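Local coordinates for protein HTP-2 (Caenorhabditis elegans, PDB 4TZM) that serves in the meiotic chromosome axis as a HORMA domain protein and binds a closure motif of its partner HTP-3, at residues M77-K82 with H87-L92; N208-I211 with D215-S218. One frame throughout, in Å; residues are numbered along the deposited sequence.

Contact 1 of 2, residues M77-K82 with H87-L92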
# COMPACT_ATOMS: atom_id res chain seq x y z
N MET A 77 11.13 -0.97 -8.41
CA MET A 77 11.25 0.41 -8.86
C MET A 77 10.42 1.34 -7.97
O MET A 77 9.20 1.24 -7.93
CB MET A 77 10.81 0.54 -10.32
CG MET A 77 11.59 -0.35 -11.29
SD MET A 77 13.37 -0.03 -11.31
CE MET A 77 13.44 1.55 -12.15
N THR A 78 11.10 2.24 -7.26
CA THR A 78 10.42 3.23 -6.42
C THR A 78 10.44 4.61 -7.07
O THR A 78 11.41 4.97 -7.72
CB THR A 78 11.08 3.33 -5.03
OG1 THR A 78 12.44 3.75 -5.17
CG2 THR A 78 11.01 2.00 -4.30
N LEU A 79 9.36 5.36 -6.88
CA LEU A 79 9.24 6.70 -7.47
C LEU A 79 10.43 7.58 -7.07
O LEU A 79 10.87 7.57 -5.92
CB LEU A 79 7.93 7.35 -7.04
CG LEU A 79 6.66 6.83 -7.74
CD1 LEU A 79 5.42 7.21 -6.95
CD2 LEU A 79 6.57 7.34 -9.17
N SER A 80 10.96 8.32 -8.04
CA SER A 80 12.15 9.13 -7.83
C SER A 80 11.79 10.54 -7.37
O SER A 80 10.90 11.18 -7.94
CB SER A 80 13.00 9.19 -9.10
OG SER A 80 14.18 9.94 -8.89
N PHE A 81 12.49 11.02 -6.34
CA PHE A 81 12.21 12.34 -5.78
C PHE A 81 12.89 13.46 -6.57
O PHE A 81 12.66 14.64 -6.31
CB PHE A 81 12.65 12.40 -4.32
CG PHE A 81 11.76 11.62 -3.39
CD1 PHE A 81 10.63 12.20 -2.85
CD2 PHE A 81 12.06 10.31 -3.06
CE1 PHE A 81 9.80 11.49 -1.99
CE2 PHE A 81 11.24 9.59 -2.20
CZ PHE A 81 10.11 10.18 -1.67
N LYS A 82 13.74 13.08 -7.53
CA LYS A 82 14.41 14.04 -8.39
C LYS A 82 13.51 14.47 -9.55
O LYS A 82 13.54 15.62 -9.99
CB LYS A 82 15.73 13.47 -8.92
CG LYS A 82 16.81 13.32 -7.86
CD LYS A 82 17.98 12.49 -8.37
CE LYS A 82 18.96 12.15 -7.26
NZ LYS A 82 19.93 11.09 -7.65
N HIS A 87 7.79 13.00 -7.85
CA HIS A 87 7.87 13.53 -6.49
C HIS A 87 6.48 13.94 -5.97
O HIS A 87 6.17 13.73 -4.79
CB HIS A 87 8.83 14.72 -6.46
CG HIS A 87 9.19 15.19 -5.07
ND1 HIS A 87 10.19 16.10 -4.84
CD2 HIS A 87 8.68 14.86 -3.86
CE1 HIS A 87 10.28 16.33 -3.54
NE2 HIS A 87 9.37 15.59 -2.92
N GLN A 88 5.66 14.50 -6.85
CA GLN A 88 4.32 14.95 -6.47
C GLN A 88 3.42 13.76 -6.14
O GLN A 88 2.58 13.84 -5.25
CB GLN A 88 3.70 15.78 -7.61
CG GLN A 88 2.37 16.45 -7.29
CD GLN A 88 1.92 17.38 -8.41
OE1 GLN A 88 2.52 17.42 -9.49
NE2 GLN A 88 0.86 18.14 -8.15
N ILE A 89 3.61 12.66 -6.86
CA ILE A 89 2.89 11.43 -6.56
C ILE A 89 3.35 10.84 -5.23
O ILE A 89 2.52 10.41 -4.42
CB ILE A 89 3.06 10.39 -7.68
CG1 ILE A 89 2.49 10.92 -8.99
CG2 ILE A 89 2.38 9.08 -7.29
CD1 ILE A 89 3.17 10.39 -10.21
N ALA A 90 4.65 10.84 -4.98
CA ALA A 90 5.18 10.31 -3.73
C ALA A 90 4.61 11.06 -2.53
O ALA A 90 4.34 10.46 -1.48
CB ALA A 90 6.70 10.36 -3.71
N GLN A 91 4.41 12.37 -2.68
CA GLN A 91 3.84 13.18 -1.61
C GLN A 91 2.39 12.83 -1.36
O GLN A 91 1.95 12.81 -0.21
CB GLN A 91 4.01 14.67 -1.93
CG GLN A 91 5.39 15.19 -1.59
CD GLN A 91 5.44 16.70 -1.47
OE1 GLN A 91 4.41 17.36 -1.44
NE2 GLN A 91 6.65 17.25 -1.41
N LEU A 92 1.65 12.55 -2.43
CA LEU A 92 0.32 11.97 -2.31
C LEU A 92 0.36 10.76 -1.39
O LEU A 92 -0.39 10.67 -0.43
CB LEU A 92 -0.22 11.56 -3.68
CG LEU A 92 -0.61 12.66 -4.65
CD1 LEU A 92 -1.02 12.05 -5.97
CD2 LEU A 92 -1.75 13.47 -4.06
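Phe-81 and His-87 bring the two backbones nearest together, their CA atoms 4.6 Å apart, where the end of a beta-hairpin turns into a helix of the HORMA domain. Strand 75-79, the second strand of the hairpin it forms with 65-69, leads through a short loop into helix 84-102. The backbones then diverge, Leu-79 CA standing 6.6 Å from Ala-90 CA one helical turn further on.

The outer part of the junction is aromatic. Phe-81 presents its edge to the face of His-87 in a T-shaped pair, ring centroids 5.2 Å apart and planes at 80°. Phe-81 CD1 touches His-87 CD2 at 3.4 Å, toward the rim of the imidazole. The histidine reaches this place because its CG is anti to the backbone N (chi1 -169°), which swings the ring from the helix to the loop. A flat ring suits this partly exposed spot, offering a face to phenylalanine while keeping polar nitrogens at its rim.

Further in, the contact is aliphatic. Leu-79 points at the helix and crosses Ile-89 at about a right angle, its CD1 lying 3.6 Å from Ile-89 CG2. Leu-60 touches both residues, and Leu-54 of helix 35-56 packs on Leu-79, so branched apolar side chains fit this buried layer. Tyr-47 OH and Ser-51 OG hydrogen-bond the backbone O and N of Leu-79, tying the strand end to helix 35-56.

Ala-90 is small enough to let the phenyl ring approach the helix: its CB lies 3.7 Å from Phe-81 CE1.

Contact 2 of 2, residues N208-I211 with D215-S218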
# COMPACT_ATOMS: atom_id res chain seq x y z
N ASN A 208 -12.98 18.27 9.77
CA ASN A 208 -11.99 19.29 9.42
C ASN A 208 -10.64 18.69 9.01
O ASN A 208 -9.81 19.37 8.41
CB ASN A 208 -11.80 20.28 10.57
CG ASN A 208 -11.15 19.64 11.78
OD1 ASN A 208 -11.47 18.52 12.15
ND2 ASN A 208 -10.23 20.37 12.41
N PHE A 209 -10.43 17.42 9.34
CA PHE A 209 -9.21 16.73 8.94
C PHE A 209 -9.30 16.30 7.48
O PHE A 209 -10.21 15.57 7.10
CB PHE A 209 -8.94 15.51 9.83
CG PHE A 209 -7.77 14.68 9.38
CD1 PHE A 209 -6.48 15.03 9.75
CD2 PHE A 209 -7.96 13.57 8.57
CE1 PHE A 209 -5.40 14.27 9.34
CE2 PHE A 209 -6.88 12.81 8.15
CZ PHE A 209 -5.59 13.16 8.53
N ARG A 210 -8.36 16.75 6.67
CA ARG A 210 -8.32 16.36 5.27
C ARG A 210 -6.90 16.00 4.87
O ARG A 210 -5.94 16.67 5.25
CB ARG A 210 -8.85 17.48 4.37
CG ARG A 210 -8.94 17.11 2.90
CD ARG A 210 -9.40 18.28 2.05
NE ARG A 210 -8.47 19.40 2.11
CZ ARG A 210 -7.42 19.54 1.31
NH1 ARG A 210 -7.16 18.63 0.39
NH2 ARG A 210 -6.62 20.60 1.43
N ILE A 211 -6.77 14.93 4.10
CA ILE A 211 -5.46 14.50 3.66
C ILE A 211 -4.99 15.40 2.51
O ILE A 211 -5.73 15.65 1.56
CB ILE A 211 -5.47 13.02 3.26
CG1 ILE A 211 -5.86 12.17 4.48
CG2 ILE A 211 -4.11 12.59 2.72
CD1 ILE A 211 -6.13 10.72 4.18
N ASP A 215 -8.89 16.05 -2.56
CA ASP A 215 -10.12 16.81 -2.42
C ASP A 215 -11.25 15.87 -2.02
O ASP A 215 -11.31 14.73 -2.49
CB ASP A 215 -10.47 17.53 -3.72
CG ASP A 215 -9.27 18.23 -4.34
OD1 ASP A 215 -8.44 18.76 -3.57
OD2 ASP A 215 -9.16 18.24 -5.59
N ASP A 216 -12.15 16.34 -1.16
CA ASP A 216 -13.26 15.52 -0.69
C ASP A 216 -14.20 15.13 -1.82
O ASP A 216 -14.33 15.85 -2.81
CB ASP A 216 -14.04 16.24 0.41
CG ASP A 216 -13.39 16.09 1.78
OD1 ASP A 216 -12.47 16.87 2.09
OD2 ASP A 216 -13.81 15.19 2.54
N SER A 217 -14.84 13.98 -1.68
CA SER A 217 -15.70 13.44 -2.72
C SER A 217 -16.85 12.63 -2.14
O SER A 217 -16.72 11.99 -1.10
CB SER A 217 -14.89 12.56 -3.68
OG SER A 217 -15.72 11.92 -4.63
N SER A 218 -17.99 12.68 -2.82
CA SER A 218 -19.15 11.87 -2.45
C SER A 218 -19.17 10.59 -3.27
O SER A 218 -20.18 9.88 -3.30
CB SER A 218 -20.44 12.66 -2.64
OG SER A 218 -20.49 13.24 -3.94
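Arg-210 meets Asp-216 and Asp-215 at the exposed rim of the closure-motif binding site of the HORMA domain, where strand 214-217 pairs antiparallel with a strand of the bound peptide and the sheet continues across the interface. Segment 208-211 belongs to the loop leading into that strand, and no hydrogen bond joins the two segments.

Arg-210 has the most surface buried here. With CG anti to the backbone N (chi1 -176°), its chain extends toward the strand before bending at chi3 (62°). The aliphatic part slants across Asp-216, whose OD1 lies 3.4 Å from Arg-210 CD. Arg-210 NE is farther from the same oxygen, at 4.7 Å. A long side chain suits the place: its methylenes reach Asp-216 and the bend turns the guanidinium back toward the start of the strand.

Asp-216 makes its salt bridge to the bound peptide, outside the two segments, through OD2 and a basic side chain there; an acid is apt at this position, and the nearby arginine probably moderates its negative field. Phe-209 O accepts a hydrogen bond from a basic peptide side chain as well.

Asp-215 lies alongside the arginine, the two side chains pointing the same way. No N-H points at its OD1, which sits well out of the guanidinium plane, so any attraction is probably one of charge alone, beyond salt-bridge range. Arg-210 NH1 is instead hydrogen-bonded to Phe-214 O, and Asp-215 OD1 stands 4.2 Å from that nitrogen.

Contact 1 comes first along the chain and closes before contact 2 opens; their centres are 22 Å apart, and the nearest atoms of the two approach to about 5 Å without touching. Helix 84-102 joins them: its early turns carry residues 87-92, while Ala-95 and Ala-99 farther along pack against Ile-211 of contact 2. Both also reach the bound peptide, in different ways. At contact 1, Gln-88 and Leu-92 pack on its polar side chains, whereas contact 2 offers it strand pairing and, through Asp-216, a salt bridge. The hairpin-helix junction and the exposed rim both belong to the HORMA domain and meet the same peptide.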